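Local structure of CMP/dCMP-type deaminase domain-containing protein (Aspergillus oryzae RIB40, 7DRY) at residues V28-V33 / M95-E100; R46-G51 / S68-V73; I130-K135 / W157-G162. The protein probably deaminates a pyrimidine intermediate of riboflavin biosynthesis, as the Rib2 deaminase, a zinc-binding enzyme of the cytidine deaminase (CDA) fold. One frame throughout, in Å; residues are numbered along the deposited sequence.

Contact 1 of 3, residues V28-V33 / M95-E100; sequences VGAILV and MYVTME
Val28 meets Val97 and Thr98 at the tight end of this antiparallel strand pair. Its CG1 methyl, anti to the backbone N (chi1 174°), lies 3.4 Å from Val97 CG2, closer than carbons usually pack. The same Val28 CG1 is 3.3 Å from Thr98 OG1. Val28 CG2 rests 3.8 Å from Met99 SD, and these two side chains cross at about a right angle. Further along, Ile31 and Tyr96 form a hydrogen-bonded pair. Tyr96 N is 2.8 Å from Ile31 O, and Ile31 N is 2.9 Å from Tyr96 O. The bond from Thr98 N to Gly29 O is longer, at 3.2 Å, and forms where the chain turns a corner. The other end is also buried but packs more loosely. There Leu32 CD1 stands 4.0 Å from Met95 CB, and Val33 CG2 comes to the edge of the Tyr96 ring, 4.1 Å from its CD1. Ala30, Leu32, Met95 and Val97 share the face under helix 62-73. Ile31 and Tyr96 share the opposite face, under helix 5-16, where the Tyr96 hydroxyl bonds to His5 and Arg35. Met95 and Val97 touch Glu63, near the zinc site. A central sheet packed between helices in this way is typical of the CDA fold.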
ATOM      1  N   VAL A  28       2.058  -3.993  -7.605  1.00  9.41           N
ATOM      2  CA  VAL A  28       1.091  -3.482  -6.646  1.00 10.10           C
ATOM      3  C   VAL A  28       0.960  -1.980  -6.878  1.00 10.18           C
ATOM      4  O   VAL A  28       1.888  -1.328  -7.364  1.00 11.54           O
ATOM      5  CB  VAL A  28       1.564  -3.820  -5.205  1.00  9.57           C
ATOM      6  CG1 VAL A  28       0.679  -3.188  -4.138  1.00 10.38           C
ATOM      7  CG2 VAL A  28       1.605  -5.323  -4.998  1.00 12.62           C
ATOM      8  N   GLY A  29      -0.215  -1.442  -6.557  1.00  9.23           N
ATOM      9  CA  GLY A  29      -0.447  -0.009  -6.623  1.00  9.43           C
ATOM     10  C   GLY A  29      -1.005   0.490  -5.305  1.00  9.15           C
ATOM     11  O   GLY A  29      -1.694  -0.235  -4.585  1.00 10.06           O
ATOM     12  N   ALA A  30      -0.699   1.751  -4.996  1.00  8.78           N
ATOM     13  CA  ALA A  30      -1.100   2.349  -3.731  1.00  8.82           C
ATOM     14  C   ALA A  30      -1.534   3.789  -3.951  1.00  9.94           C
ATOM     15  O   ALA A  30      -0.927   4.515  -4.747  1.00  9.38           O
ATOM     16  CB  ALA A  30       0.059   2.347  -2.727  1.00  9.59           C
ATOM     17  N   ILE A  31      -2.572   4.204  -3.218  1.00  8.54           N
ATOM     18  CA  ILE A  31      -3.095   5.569  -3.278  1.00  8.82           C
ATOM     19  C   ILE A  31      -3.307   6.046  -1.853  1.00 10.35           C
ATOM     20  O   ILE A  31      -3.974   5.370  -1.063  1.00 10.08           O
ATOM     21  CB  ILE A  31      -4.418   5.642  -4.062  1.00  8.59           C
ATOM     22  CG1 ILE A  31      -4.185   5.279  -5.533  1.00  9.32           C
ATOM     23  CG2 ILE A  31      -5.014   7.055  -3.973  1.00 10.50           C
ATOM     24  CD1 ILE A  31      -5.471   5.091  -6.346  1.00 11.23           C
ATOM     25  N   LEU A  32      -2.738   7.196  -1.524  1.00  8.58           N
ATOM     26  CA  LEU A  32      -2.869   7.793  -0.201  1.00  8.98           C
ATOM     27  C   LEU A  32      -3.888   8.924  -0.279  1.00  9.22           C
ATOM     28  O   LEU A  32      -3.784   9.796  -1.150  1.00 10.26           O
ATOM     29  CB  LEU A  32      -1.513   8.323   0.258  1.00  9.55           C
ATOM     30  CG  LEU A  32      -1.469   8.935   1.662  1.00  9.80           C
ATOM     31  CD1 LEU A  32      -1.830   7.885   2.714  1.00 12.18           C
ATOM     32  CD2 LEU A  32      -0.087   9.510   1.912  1.00 13.49           C
ATOM     33  N   VAL A  33      -4.893   8.886   0.605  1.00  9.36           N
ATOM     34  CA  VAL A  33      -6.053   9.772   0.551  1.00 12.27           C
ATOM     35  C   VAL A  33      -6.181  10.513   1.878  1.00 11.11           C
ATOM     36  O   VAL A  33      -5.945   9.933   2.944  1.00 10.82           O
ATOM     37  CB  VAL A  33      -7.325   8.932   0.296  1.00 13.01           C
ATOM     38  CG1 VAL A  33      -8.580   9.800   0.289  1.00 18.48           C
ATOM     39  CG2 VAL A  33      -7.195   8.150  -1.019  1.00 15.12           C
ATOM     40  N   MET A  95      -4.483   4.823   3.360  1.00  9.24           N
ATOM     41  CA  MET A  95      -3.801   4.273   2.197  1.00  9.39           C
ATOM     42  C   MET A  95      -4.547   3.058   1.669  1.00 11.00           C
ATOM     43  O   MET A  95      -4.847   2.126   2.425  1.00 12.43           O
ATOM     44  CB  MET A  95      -2.348   3.914   2.507  1.00 11.16           C
ATOM     45  CG  MET A  95      -1.592   3.485   1.251  1.00 11.77           C
ATOM     46  SD  MET A  95       0.119   3.003   1.539  1.00 13.98           S
ATOM     47  CE  MET A  95       0.899   4.621   1.599  1.00 13.43           C
ATOM     48  N   TYR A  96      -4.869   3.091   0.379  1.00  9.55           N
ATOM     49  CA  TYR A  96      -5.354   1.927  -0.344  1.00 10.57           C
ATOM     50  C   TYR A  96      -4.176   1.270  -1.049  1.00 10.21           C
ATOM     51  O   TYR A  96      -3.293   1.950  -1.581  1.00  9.39           O
ATOM     52  CB  TYR A  96      -6.383   2.347  -1.394  1.00  9.81           C
ATOM     53  CG  TYR A  96      -7.681   2.837  -0.811  1.00  9.22           C
ATOM     54  CD1 TYR A  96      -7.863   4.187  -0.480  1.00 10.02           C
ATOM     55  CD2 TYR A  96      -8.742   1.961  -0.596  1.00 10.26           C
ATOM     56  CE1 TYR A  96      -9.064   4.634   0.063  1.00 13.16           C
ATOM     57  CE2 TYR A  96      -9.940   2.399  -0.049  1.00 11.00           C
ATOM     58  CZ  TYR A  96     -10.103   3.734   0.267  1.00 11.41           C
ATOM     59  OH  TYR A  96     -11.286   4.167   0.796  1.00 13.79           O
ATOM     60  N   VAL A  97      -4.145  -0.056  -1.034  1.00  9.94           N
ATOM     61  CA  VAL A  97      -3.070  -0.793  -1.687  1.00 10.67           C
ATOM     62  C   VAL A  97      -3.630  -2.148  -2.092  1.00 10.30           C
ATOM     63  O   VAL A  97      -4.453  -2.711  -1.372  1.00 11.40           O
ATOM     64  CB  VAL A  97      -1.840  -0.880  -0.753  1.00 15.30           C
ATOM     65  CG1 VAL A  97      -2.204  -1.499   0.575  1.00 18.54           C
ATOM     66  CG2 VAL A  97      -0.696  -1.622  -1.397  1.00 14.19           C
ATOM     67  N   THR A  98      -3.234  -2.653  -3.267  1.00 10.14           N
ATOM     68  CA  THR A  98      -3.911  -3.860  -3.743  1.00 10.65           C
ATOM     69  C   THR A  98      -3.641  -5.046  -2.823  1.00 11.87           C
ATOM     70  O   THR A  98      -4.550  -5.830  -2.542  1.00 12.32           O
ATOM     71  CB  THR A  98      -3.581  -4.191  -5.203  1.00 11.10           C
ATOM     72  OG1 THR A  98      -2.170  -4.369  -5.364  1.00 12.27           O
ATOM     73  CG2 THR A  98      -4.085  -3.099  -6.141  1.00 11.00           C
ATOM     74  N   MET A  99      -2.409  -5.188  -2.331  1.00 11.54           N
ATOM     75  CA  MET A  99      -2.043  -6.305  -1.469  1.00 11.93           C
ATOM     76  C   MET A  99      -1.679  -5.811  -0.073  1.00 14.83           C
ATOM     77  O   MET A  99      -1.311  -4.650   0.117  1.00 13.43           O
ATOM     78  CB  MET A  99      -0.869  -7.085  -2.076  1.00 12.31           C
ATOM     79  CG  MET A  99      -1.160  -7.645  -3.473  1.00 13.12           C
ATOM     80  SD  MET A  99       0.118  -8.735  -4.096  1.00 15.25           S
ATOM     81  CE  MET A  99      -0.156 -10.213  -3.106  1.00 15.35           C
ATOM     82  N   GLU A 100      -1.804  -6.711   0.905  1.00 13.84           N
ATOM     83  CA  GLU A 100      -1.471  -6.405   2.289  1.00 15.49           C
ATOM     84  C   GLU A 100      -0.050  -5.840   2.372  1.00 14.13           C
ATOM     85  O   GLU A 100       0.866  -6.404   1.767  1.00 14.56           O
ATOM     86  CB  GLU A 100      -1.533  -7.704   3.101  1.00 15.23           C
ATOM     87  CG  GLU A 100      -1.083  -7.575   4.543  1.00 18.10           C
ATOM     88  CD  GLU A 100      -0.929  -8.926   5.214  1.00 22.88           C
ATOM     89  OE1 GLU A 100      -1.170  -9.950   4.547  1.00 29.99           O
ATOM     90  OE2 GLU A 100      -0.555  -8.970   6.403  1.00 22.34           O
TER

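Contact 2 of 3, residues R46-G51 / S68-V73; sequences RIVSTG and SNYAAV
Tyr70 swings its ring toward Val48 because CG lies anti to the backbone N, with chi1 at -167°. Asn69, one residue earlier, takes a different torsion. Its CG is anti to the carbonyl carbon (chi1 -74°), and this carries the amide to Thr50. The Tyr70 ring presents its edge to the strand backbone, with CD1 3.4 Å from Val48 O and that oxygen near the ring plane. One methyl of Val48 adds an apolar contact, CG1 standing 3.6 Å from Tyr70 CE1. The two side chains pass each other at a slant. Farther along the strand, Asn69 ND2 donates a hydrogen bond to Thr50 O at 2.9 Å and another to Glu55 OE1, so two acceptors hold the orientation of the amide. The bond to Thr50 is fairly straight, with 154° at the hydrogen. The oxygen lies nearly in the amide plane, and the nitrogen lies in the plane of the carbonyl.

Val48 and Ser49 together face Leu32 of strand 29-36, which makes a classic beta bulge in strand 46-52, one of the two outermost strands of the sheet. Helix 62-73 packs beside this bulge. Its first turn carries Glu63, two residues after the zinc ligand His61, in the His-Ala-Glu signature of the deaminase family.

Ser49 fills the middle of the contact. Its OG lies 3.9 Å from Asn69 CB and 4.0 Å from Tyr70 CB, but its hydrogen bond goes to Cys66 O, one turn earlier in the helix. Gly51 comes close to the Asn69 amide, with CA 4.0 Å from ND2. The far end of Tyr70 is held by a hydrogen bond from its OH to Val84 O, and the ring stacks with His74.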
ATOM      1  N   ARG A  46      -9.380  13.832  -0.734  1.00 13.01           N
ATOM      2  CA  ARG A  46      -8.317  14.474  -1.499  1.00 12.20           C
ATOM      3  C   ARG A  46      -7.191  13.474  -1.692  1.00 13.67           C
ATOM      4  O   ARG A  46      -6.755  12.834  -0.731  1.00 14.45           O
ATOM      5  CB  ARG A  46      -7.780  15.699  -0.754  1.00 16.49           C
ATOM      6  CG  ARG A  46      -8.843  16.762  -0.464  1.00 19.18           C
ATOM      7  CD  ARG A  46      -8.391  17.728   0.631  1.00 25.61           C
ATOM      8  NE  ARG A  46      -9.408  18.731   0.941  1.00 35.18           N
ATOM      9  CZ  ARG A  46      -9.336  19.565   1.973  1.00 37.51           C
ATOM     10  NH1 ARG A  46      -8.295  19.515   2.794  1.00 40.23           N
ATOM     11  NH2 ARG A  46     -10.303  20.445   2.186  1.00 41.45           N
ATOM     12  N   ILE A  47      -6.720  13.332  -2.929  1.00 14.15           N
ATOM     13  CA  ILE A  47      -5.565  12.476  -3.170  1.00 12.19           C
ATOM     14  C   ILE A  47      -4.312  13.172  -2.666  1.00 12.08           C
ATOM     15  O   ILE A  47      -4.080  14.352  -2.954  1.00 15.24           O
ATOM     16  CB  ILE A  47      -5.439  12.108  -4.655  1.00 17.95           C
ATOM     17  CG1 ILE A  47      -6.730  11.473  -5.159  1.00 21.22           C
ATOM     18  CG2 ILE A  47      -4.264  11.149  -4.862  1.00 19.41           C
ATOM     19  CD1 ILE A  47      -7.174  10.285  -4.339  1.00 20.86           C
ATOM     20  N   VAL A  48      -3.519  12.450  -1.882  1.00  9.96           N
ATOM     21  CA  VAL A  48      -2.282  12.966  -1.321  1.00  9.59           C
ATOM     22  C   VAL A  48      -1.065  12.451  -2.082  1.00  8.83           C
ATOM     23  O   VAL A  48      -0.116  13.198  -2.320  1.00  9.72           O
ATOM     24  CB  VAL A  48      -2.205  12.616   0.182  1.00  9.69           C
ATOM     25  CG1 VAL A  48      -0.866  13.070   0.789  1.00 12.15           C
ATOM     26  CG2 VAL A  48      -3.368  13.248   0.928  1.00 12.55           C
ATOM     27  N   SER A  49      -1.064  11.175  -2.459  1.00  8.90           N
ATOM     28  CA  SER A  49       0.023  10.643  -3.273  1.00  8.93           C
ATOM     29  C   SER A  49      -0.423   9.332  -3.898  1.00  9.03           C
ATOM     30  O   SER A  49      -1.450   8.762  -3.527  1.00 10.23           O
ATOM     31  CB  SER A  49       1.286  10.444  -2.437  1.00  9.00           C
ATOM     32  OG  SER A  49       2.403  10.215  -3.290  1.00  9.59           O
ATOM     33  N   THR A  50       0.372   8.859  -4.866  1.00  7.73           N
ATOM     34  CA  THR A  50       0.176   7.547  -5.479  1.00  8.89           C
ATOM     35  C   THR A  50       1.541   6.910  -5.695  1.00  8.68           C
ATOM     36  O   THR A  50       2.559   7.599  -5.725  1.00  9.90           O
ATOM     37  CB  THR A  50      -0.544   7.617  -6.846  1.00  8.43           C
ATOM     38  OG1 THR A  50       0.341   8.169  -7.840  1.00  9.69           O
ATOM     39  CG2 THR A  50      -1.808   8.471  -6.776  1.00  9.32           C
ATOM     40  N   GLY A  51       1.553   5.587  -5.872  1.00  8.14           N
ATOM     41  CA  GLY A  51       2.788   4.910  -6.249  1.00  8.27           C
ATOM     42  C   GLY A  51       2.514   3.489  -6.684  1.00  8.60           C
ATOM     43  O   GLY A  51       1.424   2.947  -6.487  1.00 10.66           O
ATOM     44  N   SER A  68       7.675   7.877  -1.040  1.00  9.86           N
ATOM     45  CA  SER A  68       8.879   8.523  -1.544  1.00  9.70           C
ATOM     46  C   SER A  68       8.549   9.588  -2.582  1.00 10.76           C
ATOM     47  O   SER A  68       9.242  10.609  -2.663  1.00 11.52           O
ATOM     48  CB  SER A  68       9.793   7.466  -2.148  1.00 10.85           C
ATOM     49  OG  SER A  68      10.369   6.669  -1.129  1.00 16.48           O
ATOM     50  N   ASN A  69       7.507   9.373  -3.393  1.00  8.78           N
ATOM     51  CA  ASN A  69       7.084  10.403  -4.334  1.00  8.76           C
ATOM     52  C   ASN A  69       6.710  11.676  -3.588  1.00 10.94           C
ATOM     53  O   ASN A  69       7.112  12.783  -3.971  1.00  9.97           O
ATOM     54  CB  ASN A  69       5.875   9.910  -5.127  1.00  8.96           C
ATOM     55  CG  ASN A  69       6.232   8.882  -6.174  1.00  9.44           C
ATOM     56  OD1 ASN A  69       7.366   8.796  -6.626  1.00 10.72           O
ATOM     57  ND2 ASN A  69       5.239   8.106  -6.582  1.00 10.12           N
ATOM     58  N   TYR A  70       5.942  11.534  -2.500  1.00  7.95           N
ATOM     59  CA  TYR A  70       5.555  12.692  -1.709  1.00  8.62           C
ATOM     60  C   TYR A  70       6.780  13.365  -1.097  1.00 10.00           C
ATOM     61  O   TYR A  70       6.900  14.596  -1.124  1.00  9.67           O
ATOM     62  CB  TYR A  70       4.559  12.272  -0.629  1.00 10.03           C
ATOM     63  CG  TYR A  70       3.865  13.445   0.030  1.00  9.44           C
ATOM     64  CD1 TYR A  70       2.682  13.965  -0.482  1.00 10.05           C
ATOM     65  CD2 TYR A  70       4.398  14.046   1.167  1.00 10.48           C
ATOM     66  CE1 TYR A  70       2.052  15.031   0.117  1.00 10.67           C
ATOM     67  CE2 TYR A  70       3.762  15.112   1.769  1.00 12.27           C
ATOM     68  CZ  TYR A  70       2.590  15.597   1.238  1.00 12.36           C
ATOM     69  OH  TYR A  70       1.964  16.673   1.842  1.00 16.10           O
ATOM     70  N   ALA A  71       7.705  12.568  -0.555  1.00  8.60           N
ATOM     71  CA  ALA A  71       8.938  13.120  -0.001  1.00  9.39           C
ATOM     72  C   ALA A  71       9.725  13.916  -1.040  1.00  9.62           C
ATOM     73  O   ALA A  71      10.224  15.008  -0.739  1.00 10.06           O
ATOM     74  CB  ALA A  71       9.796  11.992   0.580  1.00 10.52           C
ATOM     75  N   ALA A  72       9.849  13.387  -2.265  1.00 10.27           N
ATOM     76  CA  ALA A  72      10.600  14.097  -3.297  1.00 10.15           C
ATOM     77  C   ALA A  72       9.941  15.424  -3.646  1.00  9.38           C
ATOM     78  O   ALA A  72      10.620  16.445  -3.800  1.00 10.58           O
ATOM     79  CB  ALA A  72      10.731  13.224  -4.549  1.00 10.00           C
ATOM     80  N   VAL A  73       8.620  15.428  -3.794  1.00  9.30           N
ATOM     81  CA  VAL A  73       7.920  16.668  -4.110  1.00  9.79           C
ATOM     82  C   VAL A  73       8.105  17.703  -3.007  1.00 12.47           C
ATOM     83  O   VAL A  73       8.168  18.908  -3.276  1.00 14.20           O
ATOM     84  CB  VAL A  73       6.441  16.343  -4.406  1.00 11.00           C
ATOM     85  CG1 VAL A  73       5.576  17.574  -4.379  1.00 12.38           C
ATOM     86  CG2 VAL A  73       6.339  15.635  -5.764  1.00 11.94           C
TER

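Contact 3 of 3, residues I130-K135 / W157-G162; sequences IYFGVK and WQVVNG
Trp157 packs on Phe132 and Lys135 near the start of strand 156-159. With chi1 at 54°, its CG sits between the backbone N and the carbonyl carbon, on the face that also carries Ile130, Phe132 and Val159. The Trp157 and Phe132 rings are near parallel, at 26°, but slid apart with little overlap. Their closest atoms are Trp157 CE3 and Phe132 CZ, 3.8 Å apart. The Lys135 chain crosses the indole at about a right angle, with NZ 3.7 Å from Trp157 CH2. Gln158 N bonds to Ile130 O at 2.9 Å, and Gln158 O accepts from Phe132 N at 3.1 Å. The Gln158 side chain runs beside Tyr131, with CD 3.6 Å from CE2 and the amide turned 66° from the ring. Its OE1 is held by Lys129. Val159 CG2 touches Phe132 CE1 at 3.5 Å. Val160 N closes the parallel pairing with a bond to Phe132 O at 2.8 Å. One water links Val160 O to Gly133 O. The two strands belong to a beta-alpha-beta unit whose helix, 145-152, packs against Ile130, Phe132 and Trp157. Helix 5-16 meets Val160 from the other face, and strand 91-97 flanks strand 127-132 on the side away from strand 156-159.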
ATOM      1  N   ILE A 130      -5.354   1.411   6.618  1.00 11.90           N
ATOM      2  CA  ILE A 130      -4.981   0.761   5.360  1.00 11.79           C
ATOM      3  C   ILE A 130      -6.163  -0.073   4.883  1.00 12.23           C
ATOM      4  O   ILE A 130      -6.736  -0.847   5.657  1.00 13.68           O
ATOM      5  CB  ILE A 130      -3.757  -0.161   5.541  1.00 11.48           C
ATOM      6  CG1 ILE A 130      -2.640   0.526   6.336  1.00 14.10           C
ATOM      7  CG2 ILE A 130      -3.255  -0.643   4.187  1.00 15.44           C
ATOM      8  CD1 ILE A 130      -2.032   1.721   5.640  1.00 14.67           C
ATOM      9  N   TYR A 131      -6.516   0.070   3.609  1.00 11.29           N
ATOM     10  CA  TYR A 131      -7.457  -0.824   2.947  1.00 11.01           C
ATOM     11  C   TYR A 131      -6.694  -1.604   1.889  1.00 11.92           C
ATOM     12  O   TYR A 131      -5.902  -1.023   1.150  1.00 11.50           O
ATOM     13  CB  TYR A 131      -8.538  -0.029   2.219  1.00 11.39           C
ATOM     14  CG  TYR A 131      -9.542   0.665   3.109  1.00 11.57           C
ATOM     15  CD1 TYR A 131      -9.326   1.960   3.542  1.00 13.50           C
ATOM     16  CD2 TYR A 131     -10.711   0.030   3.500  1.00 15.91           C
ATOM     17  CE1 TYR A 131     -10.249   2.611   4.356  1.00 14.62           C
ATOM     18  CE2 TYR A 131     -11.650   0.682   4.309  1.00 18.73           C
ATOM     19  CZ  TYR A 131     -11.398   1.967   4.731  1.00 21.43           C
ATOM     20  OH  TYR A 131     -12.299   2.630   5.543  1.00 20.15           O
ATOM     21  N   PHE A 132      -6.929  -2.918   1.807  1.00 11.84           N
ATOM     22  CA  PHE A 132      -6.285  -3.727   0.776  1.00 11.21           C
ATOM     23  C   PHE A 132      -7.242  -4.810   0.291  1.00 12.26           C
ATOM     24  O   PHE A 132      -8.268  -5.080   0.921  1.00 13.51           O
ATOM     25  CB  PHE A 132      -4.933  -4.289   1.243  1.00 12.23           C
ATOM     26  CG  PHE A 132      -4.994  -5.027   2.546  1.00 13.47           C
ATOM     27  CD1 PHE A 132      -5.273  -6.378   2.563  1.00 17.99           C
ATOM     28  CD2 PHE A 132      -4.753  -4.381   3.751  1.00 17.61           C
ATOM     29  CE1 PHE A 132      -5.322  -7.081   3.753  1.00 21.21           C
ATOM     30  CE2 PHE A 132      -4.801  -5.079   4.945  1.00 18.16           C
ATOM     31  CZ  PHE A 132      -5.086  -6.428   4.943  1.00 20.36           C
ATOM     32  N   GLY A 133      -6.889  -5.442  -0.835  1.00 12.42           N
ATOM     33  CA  GLY A 133      -7.797  -6.347  -1.520  1.00 13.76           C
ATOM     34  C   GLY A 133      -7.503  -7.827  -1.387  1.00 16.64           C
ATOM     35  O   GLY A 133      -8.367  -8.666  -1.679  1.00 20.27           O
ATOM     36  N   VAL A 134      -6.295  -8.169  -0.938  0.65 14.87           N
ATOM     37  CA  VAL A 134      -5.888  -9.557  -0.728  0.65 16.39           C
ATOM     38  C   VAL A 134      -5.040  -9.614   0.535  0.65 17.47           C
ATOM     39  O   VAL A 134      -4.099  -8.830   0.689  0.65 16.79           O
ATOM     40  CB  VAL A 134      -5.090 -10.122  -1.923  0.65 17.96           C
ATOM     41  CG1 VAL A 134      -4.570 -11.522  -1.609  0.65 19.59           C
ATOM     42  CG2 VAL A 134      -5.935 -10.148  -3.185  0.65 24.13           C
ATOM     43  N   LYS A 135      -5.362 -10.549   1.431  1.00 19.37           N
ATOM     44  CA  LYS A 135      -4.630 -10.698   2.688  1.00 22.71           C
ATOM     45  C   LYS A 135      -3.378 -11.557   2.492  1.00 21.85           C
ATOM     46  O   LYS A 135      -3.154 -12.564   3.155  1.00 23.85           O
ATOM     47  CB  LYS A 135      -5.538 -11.235   3.788  1.00 27.84           C
ATOM     48  CG  LYS A 135      -5.091 -10.796   5.180  1.00 27.20           C
ATOM     49  CD  LYS A 135      -6.004 -11.314   6.281  1.00 30.42           C
ATOM     50  CE  LYS A 135      -5.484 -10.885   7.644  1.00 35.42           C
ATOM     51  NZ  LYS A 135      -6.273 -11.466   8.766  1.00 39.76           N
ATOM     52  N   TRP A 157      -6.883  -1.488   9.823  1.00 15.90           N
ATOM     53  CA  TRP A 157      -6.832  -2.034   8.476  1.00 14.54           C
ATOM     54  C   TRP A 157      -8.124  -2.779   8.180  1.00 13.53           C
ATOM     55  O   TRP A 157      -8.840  -3.215   9.084  1.00 16.43           O
ATOM     56  CB  TRP A 157      -5.596  -2.918   8.246  1.00 14.61           C
ATOM     57  CG  TRP A 157      -5.450  -4.014   9.239  1.00 17.18           C
ATOM     58  CD1 TRP A 157      -4.740  -3.972  10.403  1.00 17.38           C
ATOM     59  CD2 TRP A 157      -6.030  -5.322   9.166  1.00 16.77           C
ATOM     60  NE1 TRP A 157      -4.836  -5.175  11.058  1.00 22.50           N
ATOM     61  CE2 TRP A 157      -5.623  -6.023  10.322  1.00 19.19           C
ATOM     62  CE3 TRP A 157      -6.844  -5.972   8.234  1.00 19.84           C
ATOM     63  CZ2 TRP A 157      -6.009  -7.339  10.575  1.00 23.12           C
ATOM     64  CZ3 TRP A 157      -7.232  -7.283   8.488  1.00 20.70           C
ATOM     65  CH2 TRP A 157      -6.812  -7.951   9.651  1.00 23.66           C
ATOM     66  N   GLN A 158      -8.406  -2.926   6.883  1.00 15.05           N
ATOM     67  CA  GLN A 158      -9.650  -3.537   6.441  1.00 15.89           C
ATOM     68  C   GLN A 158      -9.412  -4.204   5.095  1.00 14.86           C
ATOM     69  O   GLN A 158      -8.851  -3.587   4.184  1.00 15.35           O
ATOM     70  CB  GLN A 158     -10.729  -2.465   6.288  1.00 17.22           C
ATOM     71  CG  GLN A 158     -12.084  -2.989   5.879  1.00 22.10           C
ATOM     72  CD  GLN A 158     -13.174  -1.970   6.125  1.00 30.04           C
ATOM     73  OE1 GLN A 158     -13.153  -1.249   7.125  1.00 31.67           O
ATOM     74  NE2 GLN A 158     -14.127  -1.892   5.207  1.00 38.74           N
ATOM     75  N   VAL A 159      -9.834  -5.459   4.977  1.00 17.67           N
ATOM     76  CA  VAL A 159      -9.811  -6.148   3.694  1.00 17.14           C
ATOM     77  C   VAL A 159     -11.086  -5.810   2.936  1.00 16.00           C
ATOM     78  O   VAL A 159     -12.189  -5.863   3.495  1.00 19.96           O
ATOM     79  CB  VAL A 159      -9.676  -7.665   3.890  1.00 20.44           C
ATOM     80  CG1 VAL A 159      -9.487  -8.343   2.546  1.00 20.73           C
ATOM     81  CG2 VAL A 159      -8.512  -7.980   4.811  1.00 26.46           C
ATOM     82  N   VAL A 160     -10.936  -5.469   1.660  1.00 16.82           N
ATOM     83  CA  VAL A 160     -12.053  -5.175   0.772  1.00 15.97           C
ATOM     84  C   VAL A 160     -12.134  -6.323  -0.219  1.00 15.61           C
ATOM     85  O   VAL A 160     -11.232  -6.502  -1.049  1.00 18.98           O
ATOM     86  CB  VAL A 160     -11.850  -3.843   0.045  1.00 18.69           C
ATOM     87  CG1 VAL A 160     -13.038  -3.545  -0.870  1.00 26.18           C
ATOM     88  CG2 VAL A 160     -11.621  -2.714   1.048  1.00 20.68           C
ATOM     89  N   ASN A 161     -13.205  -7.109  -0.130  1.00 19.03           N
ATOM     90  CA  ASN A 161     -13.333  -8.319  -0.924  1.00 20.68           C
ATOM     91  C   ASN A 161     -13.850  -7.995  -2.322  1.00 21.37           C
ATOM     92  O   ASN A 161     -14.399  -6.919  -2.579  1.00 26.03           O
ATOM     93  CB  ASN A 161     -14.308  -9.290  -0.252  1.00 30.32           C
ATOM     94  CG  ASN A 161     -13.843  -9.731   1.128  1.00 41.70           C
ATOM     95  OD1 ASN A 161     -12.660  -9.992   1.344  1.00 41.52           O
ATOM     96  ND2 ASN A 161     -14.778  -9.814   2.068  1.00 49.78           N
ATOM     97  N   GLY A 162     -13.652  -8.947  -3.235  1.00 21.48           N
ATOM     98  CA  GLY A 162     -14.253  -8.902  -4.555  1.00 26.08           C
ATOM     99  C   GLY A 162     -13.292  -8.713  -5.710  1.00 25.18           C
ATOM    100  O   GLY A 162     -13.705  -8.882  -6.864  1.00 26.73           O
TER
HETATM  101  O   HOH W   1     -10.450  -7.787  -3.161  1.00 18.10           O

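Overall arrangement
The three contacts span one mixed sheet, ordered 46-52, 29-36, 91-97, 127-132 and 156-159. Contact 1 lies in the middle, about 3 Å from the chain centre. The centre of contact 2 is about 12 Å from that of contact 1, and the centre of contact 3 about 9 Å. Contacts 2 and 3 lie on opposite sides of the chain centre and do not touch. Along the chain, contact 2 is nested within the loop closed by contact 1, and contact 3 follows. Backbone hydrogen bonds join Leu32 to Val48 and Ser49 on one flank, and Met95 to Tyr131 on the other. The core pairing beside the zinc site is thus continued to both outermost strands.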